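Local coordinates for protein diaminopimelate decarboxylase (Methanocaldococcus jannaschii, PDB 1TWI) that catalyses the pyridoxal-phosphate-dependent decarboxylation of meso-diaminopimelate to L-lysine, the last step of lysine biosynthesis by the diaminopimelate pathway, and works as a homodimer, at residues A72-T77 with L95-L100; K107-G112 with N286-P291; I140-T145 with A153-R158; K194-L197 with N203-G206; E243-G248 with N273-Y278. One frame throughout, in Å; residues are numbered along the deposited sequence.

Contact 1: A72-T77 with L95-L100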
# COMPACT_ATOMS: atom_id res chain seq x y z
N ALA A 72 14.10 -1.01 -5.55
CA ALA A 72 15.02 -0.05 -6.16
C ALA A 72 15.89 0.67 -5.12
O ALA A 72 16.33 1.80 -5.36
CB ALA A 72 14.25 1.00 -7.04
N ASN A 73 16.13 0.03 -3.98
CA ASN A 73 16.99 0.62 -2.96
C ASN A 73 18.38 0.84 -3.64
O ASN A 73 18.92 -0.07 -4.32
CB ASN A 73 17.10 -0.29 -1.72
CG ASN A 73 18.25 0.13 -0.82
OD1 ASN A 73 19.41 -0.20 -1.09
ND2 ASN A 73 17.94 0.88 0.23
N LEU A 74 18.98 2.02 -3.45
CA LEU A 74 20.21 2.36 -4.17
C LEU A 74 21.36 1.39 -3.96
O LEU A 74 22.15 1.16 -4.88
CB LEU A 74 20.67 3.82 -3.85
CG LEU A 74 21.75 4.45 -4.76
CD1 LEU A 74 21.26 4.45 -6.22
CD2 LEU A 74 22.02 5.95 -4.30
N ALA A 75 21.48 0.82 -2.78
CA ALA A 75 22.59 -0.14 -2.60
C ALA A 75 22.30 -1.43 -3.42
O ALA A 75 23.22 -2.01 -4.02
CB ALA A 75 22.80 -0.51 -1.11
N ILE A 76 21.04 -1.86 -3.41
CA ILE A 76 20.67 -3.10 -4.12
C ILE A 76 20.87 -2.92 -5.63
O ILE A 76 21.40 -3.82 -6.30
CB ILE A 76 19.18 -3.50 -3.83
CG1 ILE A 76 18.99 -3.79 -2.33
CG2 ILE A 76 18.76 -4.73 -4.69
CD1 ILE A 76 20.02 -4.80 -1.75
N THR A 77 20.44 -1.78 -6.18
CA THR A 77 20.60 -1.53 -7.60
C THR A 77 22.09 -1.34 -7.95
O THR A 77 22.54 -1.76 -9.02
CB THR A 77 19.74 -0.29 -8.07
OG1 THR A 77 20.13 0.87 -7.35
CG2 THR A 77 18.24 -0.56 -7.84
N LEU A 95 14.33 5.24 -13.72
CA LEU A 95 15.37 5.46 -14.73
C LEU A 95 16.52 6.30 -14.06
O LEU A 95 17.74 6.06 -14.24
CB LEU A 95 14.79 6.23 -15.92
CG LEU A 95 15.88 6.72 -16.91
CD1 LEU A 95 16.68 5.49 -17.39
CD2 LEU A 95 15.26 7.45 -18.13
N TYR A 96 16.10 7.28 -13.28
CA TYR A 96 17.05 8.14 -12.54
C TYR A 96 17.92 7.24 -11.65
O TYR A 96 19.15 7.33 -11.61
CB TYR A 96 16.22 9.12 -11.69
CG TYR A 96 16.98 10.19 -10.98
CD1 TYR A 96 17.28 11.37 -11.65
CD2 TYR A 96 17.34 10.06 -9.64
CE1 TYR A 96 17.94 12.41 -11.01
CE2 TYR A 96 18.00 11.12 -8.96
CZ TYR A 96 18.29 12.29 -9.68
OH TYR A 96 18.93 13.36 -9.10
N ILE A 97 17.28 6.37 -10.86
CA ILE A 97 18.04 5.47 -10.01
C ILE A 97 18.97 4.53 -10.84
O ILE A 97 20.13 4.29 -10.44
CB ILE A 97 17.08 4.63 -9.10
CG1 ILE A 97 16.42 5.53 -8.05
CG2 ILE A 97 17.81 3.54 -8.39
CD1 ILE A 97 15.16 4.85 -7.44
N ALA A 98 18.50 4.00 -11.97
CA ALA A 98 19.36 3.11 -12.78
C ALA A 98 20.61 3.84 -13.24
O ALA A 98 21.72 3.28 -13.19
CB ALA A 98 18.59 2.53 -14.03
N LYS A 99 20.43 5.09 -13.72
CA LYS A 99 21.57 5.87 -14.19
C LYS A 99 22.47 6.21 -13.01
O LYS A 99 23.68 6.11 -13.16
CB LYS A 99 21.14 7.15 -14.92
CG LYS A 99 20.37 6.92 -16.20
CD LYS A 99 21.21 6.22 -17.23
CE LYS A 99 22.17 7.21 -17.95
NZ LYS A 99 23.00 6.53 -19.00
N LEU A 100 21.92 6.61 -11.85
CA LEU A 100 22.79 6.89 -10.72
C LEU A 100 23.44 5.57 -10.21
O LEU A 100 24.41 5.59 -9.47
CB LEU A 100 22.03 7.55 -9.55
CG LEU A 100 21.67 9.03 -9.86
CD1 LEU A 100 21.12 9.70 -8.56
CD2 LEU A 100 22.93 9.79 -10.39
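With its CG1 branch anti to the carbonyl carbon (chi1 -70°), Ile97 sends its methyl CG2 away from its own backbone N and toward Ala72, just ahead of the facing helix, and Leu74 and Thr77 in its first turn. Ile97 CG2 lies 3.7 Å from Thr77 OG1, and the two side chains cross at about a right angle. Ile97 CG2 also comes within 3.8 Å of the carbonyl oxygen Ala72 O and meets Leu74 CD1 at 4.2 Å. Ile97 CD1, at the far end of the side chain, rests 4.0 Å from Ala72 CB.

The first turn of helix 74-82 is thus held against the last turns of helix 92-100, two successive outer helices of the TIM-barrel-like domain, with strand 86-89 between them in the chain. Asn73 caps the first of these helices at its N-cap position: Asn73 OD1 takes Ala75 N at 2.9 Å and Ile76 N at 3.3 Å, the latter on a lone pair in the carbonyl plane, the former from above that plane. Thr77 OG1, although it touches the isoleucine methyl, finds its polar partner in Ser101 OG just beyond the second helix. The second subunit borders the same place: Asp427 of that subunit accepts a bond from Leu74 N, and Ile424 of the same subunit packs on Ile97.

Contact 2: K107-G112 with N286-P291. With PLP (pyridoxal-5'-phosphate), chain E.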
# COMPACT_ATOMS: atom_id res chain seq x y z
N LYS A 107 21.72 -1.31 -21.54
CA LYS A 107 21.10 -2.43 -20.82
C LYS A 107 19.87 -1.91 -20.07
O LYS A 107 19.43 -2.51 -19.10
CB LYS A 107 22.07 -3.06 -19.79
CG LYS A 107 23.26 -3.76 -20.45
CD LYS A 107 24.21 -4.38 -19.37
CE LYS A 107 25.30 -5.30 -19.99
NZ LYS A 107 26.18 -5.89 -18.92
N ILE A 108 19.34 -0.78 -20.50
CA ILE A 108 18.14 -0.24 -19.84
C ILE A 108 16.94 -0.26 -20.80
O ILE A 108 17.05 0.28 -21.91
CB ILE A 108 18.40 1.22 -19.36
CG1 ILE A 108 19.47 1.22 -18.25
CG2 ILE A 108 17.10 1.81 -18.72
CD1 ILE A 108 19.89 2.65 -17.75
N VAL A 109 15.83 -0.87 -20.37
CA VAL A 109 14.60 -0.84 -21.18
C VAL A 109 13.55 -0.15 -20.30
O VAL A 109 13.54 -0.30 -19.07
CB VAL A 109 14.07 -2.26 -21.64
CG1 VAL A 109 15.10 -2.85 -22.72
CG2 VAL A 109 13.95 -3.22 -20.45
N PHE A 110 12.69 0.61 -20.95
CA PHE A 110 11.67 1.41 -20.24
C PHE A 110 10.25 0.90 -20.56
O PHE A 110 9.81 0.97 -21.71
CB PHE A 110 11.84 2.89 -20.70
CG PHE A 110 11.19 3.92 -19.79
CD1 PHE A 110 10.12 3.59 -18.97
CD2 PHE A 110 11.64 5.25 -19.82
CE1 PHE A 110 9.45 4.56 -18.18
CE2 PHE A 110 11.01 6.23 -19.04
CZ PHE A 110 9.90 5.89 -18.21
N ASN A 111 9.58 0.33 -19.57
CA ASN A 111 8.19 -0.17 -19.71
C ASN A 111 7.24 0.82 -19.09
O ASN A 111 7.65 1.65 -18.28
CB ASN A 111 8.02 -1.49 -18.91
CG ASN A 111 8.57 -2.67 -19.64
OD1 ASN A 111 8.12 -2.95 -20.73
ND2 ASN A 111 9.57 -3.36 -19.04
N GLY A 112 5.97 0.73 -19.47
CA GLY A 112 4.97 1.56 -18.82
C GLY A 112 3.87 1.96 -19.75
O GLY A 112 4.16 2.27 -20.89
N ASN A 286 18.79 -10.91 -29.97
CA ASN A 286 19.35 -10.82 -28.62
C ASN A 286 18.16 -11.20 -27.75
O ASN A 286 17.02 -10.94 -28.12
CB ASN A 286 19.78 -9.41 -28.30
CG ASN A 286 20.82 -8.93 -29.25
OD1 ASN A 286 21.89 -9.54 -29.36
ND2 ASN A 286 20.51 -7.85 -29.97
N LEU A 287 18.41 -11.81 -26.59
CA LEU A 287 17.34 -12.22 -25.73
C LEU A 287 17.38 -11.42 -24.43
O LEU A 287 18.46 -11.28 -23.83
CB LEU A 287 17.49 -13.75 -25.40
CG LEU A 287 16.56 -14.33 -24.30
CD1 LEU A 287 15.10 -14.14 -24.70
CD2 LEU A 287 16.82 -15.87 -24.06
N ILE A 288 16.25 -10.86 -23.99
CA ILE A 288 16.24 -10.10 -22.74
C ILE A 288 15.15 -10.66 -21.84
O ILE A 288 14.05 -11.01 -22.34
CB ILE A 288 15.85 -8.61 -23.00
CG1 ILE A 288 16.85 -7.98 -23.97
CG2 ILE A 288 15.81 -7.82 -21.69
CD1 ILE A 288 16.41 -6.57 -24.57
N LEU A 289 15.43 -10.78 -20.53
CA LEU A 289 14.41 -11.21 -19.57
C LEU A 289 14.36 -10.09 -18.53
O LEU A 289 15.33 -9.36 -18.36
CB LEU A 289 14.78 -12.54 -18.85
CG LEU A 289 14.98 -13.76 -19.78
CD1 LEU A 289 15.12 -15.07 -18.92
CD2 LEU A 289 13.78 -13.87 -20.70
N GLU A 290 13.23 -9.99 -17.83
CA GLU A 290 13.04 -8.91 -16.84
C GLU A 290 12.68 -9.46 -15.50
O GLU A 290 11.70 -9.05 -14.91
CB GLU A 290 11.93 -7.95 -17.30
CG GLU A 290 12.21 -7.24 -18.68
CD GLU A 290 10.98 -6.42 -19.20
OE1 GLU A 290 9.81 -6.73 -18.84
OE2 GLU A 290 11.20 -5.49 -19.99
N PRO A 291 13.49 -10.40 -14.96
CA PRO A 291 13.11 -10.91 -13.65
C PRO A 291 13.16 -9.82 -12.57
O PRO A 291 14.05 -8.94 -12.60
CB PRO A 291 14.13 -12.03 -13.39
CG PRO A 291 15.40 -11.50 -14.06
CD PRO A 291 14.85 -10.84 -15.36
N1 PLP E . 8.44 -6.84 -16.57
C2 PLP E . 7.25 -6.14 -16.48
C2A PLP E . 6.77 -5.41 -17.76
C3 PLP E . 6.60 -6.12 -15.24
O3 PLP E . 5.44 -5.42 -15.19
C4 PLP E . 7.05 -6.79 -14.14
C4A PLP E . 6.24 -6.71 -12.80
O4A PLP E . 5.40 -5.86 -12.74
C5 PLP E . 8.27 -7.51 -14.22
C6 PLP E . 8.91 -7.52 -15.45
C5A PLP E . 8.92 -8.32 -13.11
O4P PLP E . 8.05 -9.36 -12.61
P PLP E . 8.56 -10.42 -11.54
O1P PLP E . 7.38 -11.26 -11.30
O2P PLP E . 8.94 -9.61 -10.33
O3P PLP E . 9.68 -11.16 -12.12
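The cofactor site at the C-terminal mouth of the parallel beta-barrel is built here by Asn111 and Glu290, from the chain at strands 108-110 and 286-289, which meet beside the pyridine ring of pyridoxal phosphate. Asn111 ND2 donates to Glu290 OE2 at 2.8 Å, with an N-H...O angle of 161°. The carboxylate oxygen lies nearly in the amide plane, but the donor reaches it from above the carboxylate plane; the two flat groups stand 85° apart. An extended chain beyond CG (chi2 173°) carries the carboxylate of Glu290 out to the ring nitrogen, and OE1 ends 2.7 Å from N1 of the cofactor. Asn111 ND2 also lies 3.7 Å from the ring methyl C2A.

Further down the barrel interior, the methyl Val109 CG2 lies against the carboxylate, 3.6 Å from Glu290 OE2, while Val109 CG1 makes an apolar contact with Ile288 CD1 at 4.4 Å. Both polar side chains have second partners. Asp88 accepts from Asn111 ND2 and Asn132 donates to Asn111 OD1, whereas His208 and Asn246 bond to OE1 and OE2 of Glu290. Buried and gripped at both oxygens, the carboxylate is fixed in rotation beside N1, an arrangement consistent with a protonated pyridine nitrogen and with the electron-withdrawing role of the ring in this cofactor's chemistry.

Contact 3: I140-T145 with A153-R158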
# COMPACT_ATOMS: atom_id res chain seq x y z
N ILE A 140 3.41 7.68 -30.95
CA ILE A 140 3.28 9.04 -31.54
C ILE A 140 4.00 10.07 -30.65
O ILE A 140 4.81 10.89 -31.14
CB ILE A 140 1.75 9.39 -31.78
CG1 ILE A 140 1.18 8.43 -32.85
CG2 ILE A 140 1.55 10.91 -32.23
CD1 ILE A 140 -0.32 8.57 -33.04
N LEU A 141 3.80 9.99 -29.34
CA LEU A 141 4.45 10.94 -28.45
C LEU A 141 5.96 10.78 -28.48
O LEU A 141 6.72 11.78 -28.47
CB LEU A 141 3.89 10.78 -27.02
CG LEU A 141 4.66 11.58 -25.94
CD1 LEU A 141 4.51 13.09 -26.19
CD2 LEU A 141 4.06 11.23 -24.55
N ILE A 142 6.45 9.54 -28.54
CA ILE A 142 7.90 9.36 -28.57
C ILE A 142 8.50 9.93 -29.87
O ILE A 142 9.56 10.59 -29.85
CB ILE A 142 8.28 7.84 -28.50
CG1 ILE A 142 8.01 7.30 -27.06
CG2 ILE A 142 9.72 7.63 -28.89
CD1 ILE A 142 8.02 5.71 -26.99
N ASN A 143 7.85 9.66 -31.01
CA ASN A 143 8.39 10.15 -32.29
C ASN A 143 8.35 11.71 -32.28
O ASN A 143 9.29 12.36 -32.73
CB ASN A 143 7.53 9.58 -33.44
CG ASN A 143 7.99 10.03 -34.80
OD1 ASN A 143 7.25 10.73 -35.48
ND2 ASN A 143 9.20 9.64 -35.20
N GLU A 144 7.26 12.30 -31.78
CA GLU A 144 7.16 13.77 -31.72
C GLU A 144 8.24 14.35 -30.78
O GLU A 144 8.86 15.37 -31.06
CB GLU A 144 5.77 14.20 -31.24
CG GLU A 144 4.65 14.13 -32.30
CD GLU A 144 3.25 14.19 -31.65
OE1 GLU A 144 2.21 14.11 -32.38
OE2 GLU A 144 3.18 14.33 -30.39
N THR A 145 8.48 13.69 -29.64
CA THR A 145 9.48 14.18 -28.69
C THR A 145 10.90 14.04 -29.23
O THR A 145 11.76 14.96 -29.09
CB THR A 145 9.31 13.43 -27.35
OG1 THR A 145 7.96 13.65 -26.91
CG2 THR A 145 10.29 13.95 -26.31
N ALA A 153 14.72 7.98 -31.25
CA ALA A 153 14.49 7.07 -30.10
C ALA A 153 14.44 5.61 -30.55
O ALA A 153 13.90 5.29 -31.60
CB ALA A 153 13.15 7.42 -29.41
N ASN A 154 14.98 4.71 -29.73
CA ASN A 154 14.93 3.29 -30.03
C ASN A 154 13.60 2.80 -29.49
O ASN A 154 13.29 3.09 -28.34
CB ASN A 154 16.09 2.60 -29.29
CG ASN A 154 17.43 3.03 -29.86
OD1 ASN A 154 17.59 3.05 -31.07
ND2 ASN A 154 18.39 3.40 -29.00
N VAL A 155 12.80 2.10 -30.30
CA VAL A 155 11.53 1.59 -29.81
C VAL A 155 11.35 0.09 -30.02
O VAL A 155 11.67 -0.42 -31.10
CB VAL A 155 10.26 2.31 -30.43
CG1 VAL A 155 10.14 3.83 -29.84
CG2 VAL A 155 10.34 2.35 -31.96
N ALA A 156 10.91 -0.58 -28.95
CA ALA A 156 10.55 -1.99 -28.96
C ALA A 156 9.01 -1.91 -28.76
O ALA A 156 8.47 -0.83 -28.46
CB ALA A 156 11.24 -2.73 -27.77
N PHE A 157 8.29 -3.00 -28.95
CA PHE A 157 6.85 -2.94 -28.82
C PHE A 157 6.38 -4.01 -27.89
O PHE A 157 6.71 -5.19 -28.07
CB PHE A 157 6.21 -3.12 -30.23
CG PHE A 157 6.54 -2.01 -31.16
CD1 PHE A 157 7.80 -1.92 -31.74
CD2 PHE A 157 5.65 -0.96 -31.31
CE1 PHE A 157 8.18 -0.77 -32.46
CE2 PHE A 157 6.02 0.20 -32.03
CZ PHE A 157 7.26 0.30 -32.59
N ARG A 158 5.61 -3.62 -26.87
CA ARG A 158 5.08 -4.62 -25.93
C ARG A 158 3.82 -5.16 -26.59
O ARG A 158 2.86 -4.44 -26.81
CB ARG A 158 4.70 -3.98 -24.58
CG ARG A 158 4.04 -4.97 -23.64
CD ARG A 158 3.80 -4.39 -22.22
NE ARG A 158 3.35 -5.45 -21.30
CZ ARG A 158 3.24 -5.31 -19.99
NH1 ARG A 158 3.53 -4.14 -19.42
NH2 ARG A 158 2.83 -6.34 -19.25
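Apolar contact between Ile142 and the pair Ala153 and Val155 makes up the whole interface. Ile142 CG2 presses on Ala153 CB at 3.5 Å, closer than methyl groups usually stand, and the same methyl, Ile142 CG2, meets Val155 CG1 at 3.9 Å. The longer branch adds a second touch on the valine, Ile142 CD1 to Val155 CG1 at 4.0 Å, and the two side chains slide past each other in opposite directions. A chi1 of -72° in Ile142 sets CG1 anti to the carbonyl carbon and leaves CG2 opposite the backbone N, where it can settle against both strand residues. Val155 has a nearly equal chi1, which brings its CG1 round to meet both methyls of the isoleucine.

Ala153 and Val155 are two residues apart on strand 153-160, so both face the helix. The pairing belongs to the beta-alpha-beta unit of strand 130-133, helix 136-149 and strand 153-160, one of the repeating crossovers of the barrel; Phe131 and Val133 of the preceding strand complete the hydrophobic seat under Ile142.

Hydrogen bonding stays within each element or runs to other neighbours. In the helix, Thr145 OG1 donates to Leu141 O at 2.7 Å, while Thr145 N reaches the same oxygen from the opposite face of its plane at 2.8 Å, and Lys117 NZ is a further partner of the hydroxyl. The backbone of Ala153 and Val155 pairs with strand 202-208 on one side, and that of Asn154 bonds to Phe131 on the other.

Contact 4: K194-L197 with N203-G206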
# COMPACT_ATOMS: atom_id res chain seq x y z
N LYS A 194 4.23 -0.97 -38.16
CA LYS A 194 4.35 -0.44 -39.53
C LYS A 194 4.33 1.11 -39.47
O LYS A 194 5.02 1.77 -40.25
CB LYS A 194 3.21 -1.01 -40.40
CG LYS A 194 3.59 -2.39 -40.95
CD LYS A 194 2.52 -2.96 -41.87
CE LYS A 194 3.07 -4.19 -42.54
NZ LYS A 194 2.15 -4.71 -43.61
N MET A 195 3.53 1.66 -38.55
CA MET A 195 3.52 3.12 -38.35
C MET A 195 4.91 3.60 -37.95
O MET A 195 5.42 4.60 -38.47
CB MET A 195 2.52 3.52 -37.24
CG MET A 195 1.06 3.37 -37.66
SD MET A 195 -0.08 4.08 -36.42
CE MET A 195 0.92 5.52 -35.80
N ALA A 196 5.54 2.89 -37.00
CA ALA A 196 6.86 3.32 -36.57
C ALA A 196 7.88 3.28 -37.70
O ALA A 196 8.78 4.10 -37.74
CB ALA A 196 7.39 2.43 -35.39
N LEU A 197 7.76 2.31 -38.60
CA LEU A 197 8.75 2.24 -39.70
C LEU A 197 8.62 3.43 -40.65
O LEU A 197 9.58 3.78 -41.32
CB LEU A 197 8.61 0.93 -40.46
CG LEU A 197 9.01 -0.28 -39.60
CD1 LEU A 197 8.50 -1.57 -40.20
CD2 LEU A 197 10.46 -0.32 -39.44
N ASN A 203 13.50 4.23 -34.20
CA ASN A 203 14.24 3.12 -34.73
C ASN A 203 13.68 1.86 -34.06
O ASN A 203 13.84 1.70 -32.83
CB ASN A 203 15.72 3.33 -34.38
CG ASN A 203 16.58 2.13 -34.71
OD1 ASN A 203 17.27 1.60 -33.82
ND2 ASN A 203 16.56 1.72 -35.95
N VAL A 204 13.05 1.00 -34.86
CA VAL A 204 12.42 -0.26 -34.41
C VAL A 204 13.49 -1.26 -34.05
O VAL A 204 14.24 -1.68 -34.94
CB VAL A 204 11.52 -0.86 -35.55
CG1 VAL A 204 10.91 -2.21 -35.07
CG2 VAL A 204 10.36 0.11 -35.87
N VAL A 205 13.57 -1.67 -32.78
CA VAL A 205 14.60 -2.63 -32.35
C VAL A 205 14.10 -3.94 -31.67
O VAL A 205 14.90 -4.81 -31.38
CB VAL A 205 15.62 -2.02 -31.31
CG1 VAL A 205 16.45 -0.88 -31.92
CG2 VAL A 205 14.87 -1.57 -30.05
N GLY A 206 12.81 -4.10 -31.40
CA GLY A 206 12.41 -5.36 -30.79
C GLY A 206 10.95 -5.48 -30.43
O GLY A 206 10.14 -4.57 -30.70
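Van der Waals packing against one valine methyl joins the helix to the strand: Val204 CG2 meets Leu197 CD2 at 3.6 Å and Ala196 CB at 3.8 Å. The leucine approaches across the valine at about a right angle, with Leu197 CG 4.0 Å from Val204 CG2 and Leu197 CD2 4.1 Å from Val204 CB, so the branch point of the valine is touched as well as its tip. In Val204 the other methyl, CG1, is anti to the backbone N (chi1 178°), which turns CG2 into the angle between the two helix residues. Leu197 leaves the helix without aiming at the strand, and CD2 is the part of its isobutyl group that reaches the valine.

Helix 188-198 is here laid on the outside of the parallel barrel, over the strand that follows it in the chain, 202-208, after only a short turn. Ala196 and Val204 both also touch Phe157 of the neighbouring strand 153-160, and Leu139 of helix 136-149 packs on Ala196 from the adjoining helix. The contact is therefore part of the layer between barrel strands and outer helices, well away from the cofactor. It is partly buried: Ala196 is enclosed, whereas Leu197 remains largely open to solvent and also leans on Ile240.

Polar interactions lie beside this apolar patch. The ammonium group of Lys194, on another side of the helix, forms a salt bridge with Glu238, and further along the strand Gly206 makes a backbone hydrogen bond with Phe157.

Contact 5: E243-G248 with N273-Y278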
# COMPACT_ATOMS: atom_id res chain seq x y z
N GLU A 243 15.58 -7.08 -33.83
CA GLU A 243 16.90 -7.26 -33.20
C GLU A 243 16.89 -7.86 -31.81
O GLU A 243 17.81 -8.62 -31.43
CB GLU A 243 17.64 -5.90 -33.16
CG GLU A 243 17.93 -5.40 -34.58
CD GLU A 243 18.34 -3.94 -34.66
OE1 GLU A 243 18.90 -3.42 -33.65
OE2 GLU A 243 18.13 -3.32 -35.75
N ASP A 244 15.84 -7.55 -31.05
CA ASP A 244 15.69 -7.96 -29.65
C ASP A 244 14.34 -8.59 -29.38
O ASP A 244 13.32 -8.06 -29.81
CB ASP A 244 15.65 -6.75 -28.67
CG ASP A 244 16.95 -5.96 -28.57
OD1 ASP A 244 18.01 -6.47 -28.98
OD2 ASP A 244 16.91 -4.80 -28.04
N VAL A 245 14.33 -9.69 -28.64
CA VAL A 245 13.09 -10.29 -28.15
C VAL A 245 13.24 -10.25 -26.62
O VAL A 245 14.19 -10.77 -26.05
CB VAL A 245 12.88 -11.73 -28.65
CG1 VAL A 245 11.75 -12.39 -27.85
CG2 VAL A 245 12.47 -11.67 -30.14
N ASN A 246 12.31 -9.57 -25.96
CA ASN A 246 12.37 -9.42 -24.49
C ASN A 246 11.14 -10.15 -23.99
O ASN A 246 10.01 -9.78 -24.34
CB ASN A 246 12.34 -7.91 -24.17
CG ASN A 246 12.31 -7.59 -22.67
OD1 ASN A 246 11.94 -8.44 -21.84
ND2 ASN A 246 12.67 -6.34 -22.33
N LEU A 247 11.36 -11.23 -23.21
CA LEU A 247 10.22 -12.00 -22.76
C LEU A 247 9.70 -11.67 -21.37
O LEU A 247 8.88 -12.39 -20.80
CB LEU A 247 10.52 -13.52 -22.91
CG LEU A 247 10.79 -13.92 -24.39
CD1 LEU A 247 11.39 -15.38 -24.46
CD2 LEU A 247 9.49 -13.87 -25.22
N GLY A 248 10.14 -10.52 -20.82
CA GLY A 248 9.54 -10.10 -19.54
C GLY A 248 10.02 -10.89 -18.33
O GLY A 248 11.05 -11.60 -18.37
N ASN A 273 14.96 -23.71 -26.24
CA ASN A 273 14.56 -24.75 -27.20
C ASN A 273 13.34 -24.27 -28.00
O ASN A 273 13.17 -24.64 -29.16
CB ASN A 273 14.30 -26.10 -26.47
CG ASN A 273 15.62 -26.71 -25.90
OD1 ASN A 273 16.65 -26.79 -26.61
ND2 ASN A 273 15.61 -27.13 -24.62
N THR A 274 12.50 -23.41 -27.43
CA THR A 274 11.37 -22.96 -28.21
C THR A 274 11.85 -21.97 -29.26
O THR A 274 11.51 -22.12 -30.45
CB THR A 274 10.27 -22.31 -27.37
OG1 THR A 274 9.66 -23.30 -26.56
CG2 THR A 274 9.16 -21.72 -28.29
N MET A 275 12.62 -20.95 -28.87
CA MET A 275 13.09 -19.96 -29.85
C MET A 275 13.94 -20.57 -30.98
O MET A 275 13.84 -20.11 -32.13
CB MET A 275 13.92 -18.84 -29.18
CG MET A 275 13.07 -17.97 -28.21
SD MET A 275 14.09 -16.80 -27.35
CE MET A 275 14.25 -15.63 -28.72
N LEU A 276 14.76 -21.58 -30.68
CA LEU A 276 15.59 -22.17 -31.74
C LEU A 276 14.80 -22.93 -32.83
O LEU A 276 15.33 -23.19 -33.88
CB LEU A 276 16.66 -23.09 -31.16
CG LEU A 276 17.74 -22.35 -30.37
CD1 LEU A 276 18.68 -23.39 -29.76
CD2 LEU A 276 18.54 -21.44 -31.28
N LYS A 277 13.53 -23.25 -32.58
CA LYS A 277 12.67 -23.89 -33.58
C LYS A 277 12.46 -22.94 -34.74
O LYS A 277 12.08 -23.37 -35.85
CB LYS A 277 11.28 -24.17 -33.00
CG LYS A 277 11.28 -25.31 -31.99
CD LYS A 277 9.99 -25.40 -31.19
CE LYS A 277 10.06 -26.65 -30.33
NZ LYS A 277 8.70 -26.99 -29.78
N TYR A 278 12.69 -21.64 -34.51
CA TYR A 278 12.41 -20.64 -35.55
C TYR A 278 13.59 -20.14 -36.34
O TYR A 278 13.42 -19.25 -37.20
CB TYR A 278 11.71 -19.40 -34.94
CG TYR A 278 10.41 -19.72 -34.24
CD1 TYR A 278 10.39 -20.32 -32.98
CD2 TYR A 278 9.18 -19.41 -34.84
CE1 TYR A 278 9.18 -20.62 -32.33
CE2 TYR A 278 7.97 -19.69 -34.20
CZ TYR A 278 7.97 -20.30 -32.95
OH TYR A 278 6.74 -20.58 -32.37
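The strand and the helix come together with Val245 and Met275 as the nearest pair of backbone positions, their CA atoms 9.8 Å apart, a gap bridged by Met275 with help from Val245 and Leu247. Met275 leaves its helix with CG anti to the carbonyl carbon and then bends at the thioether (chi3 77°), which brings the terminal methyl CE onto the valine: Met275 CE lies 4.1 Å from Val245 CB and 4.2 Å from Val245 CG1. Their ends meet head-on across the gap. Sulfur serves the other neighbour, Met275 SD standing 4.2 Å from Leu247 CD1, so methyl and sulfur divide the two strand-side residues between them.

Leu287 of the adjacent strand, Pro285, Trp54 of helix 37-58 and Thr225 of helix 219-237 surround the methionine and complete its buried setting. Between Val245 and Leu247, Asn246 faces the other way, into the barrel. Asn246 OD1 accepts from Gly248 N at 2.9 Å with an angle of 162°, an Asx turn at this point of the chain, which bends with positive phi at Gly248.

Helix packed on the strand before it, with the next strand 286-289 alongside, is the right-handed beta-alpha-beta crossover of TIM-barrel-like domains such as the pyridoxal-binding domain of this decarboxylase family.

In the fold
From the N terminus, contact 1 closes first, joining helix 74-82 to helix 92-100; the latter leads into strand 108-110, where contact 2 opens and where Ile108 packs on Leu95, Ala98 and Lys99. Contact 2 then spans 173 residues to strand 286-289, and contacts 3, 4 and 5 all fall within that long loop, one after another without crossing. Contacts 3 and 4 bind helices 136-149 and 188-198 to the directly paired strands 153-160 and 202-208; the centres of the two contacts are about 8 Å apart. Contact 5 lies on strand 244-246, between strands 202-208 and 286-289. Contact 2 ties together strands far apart in sequence and not neighbours in the sheet, whereas contacts 3, 4 and 5 fasten outer helices to the barrel wall.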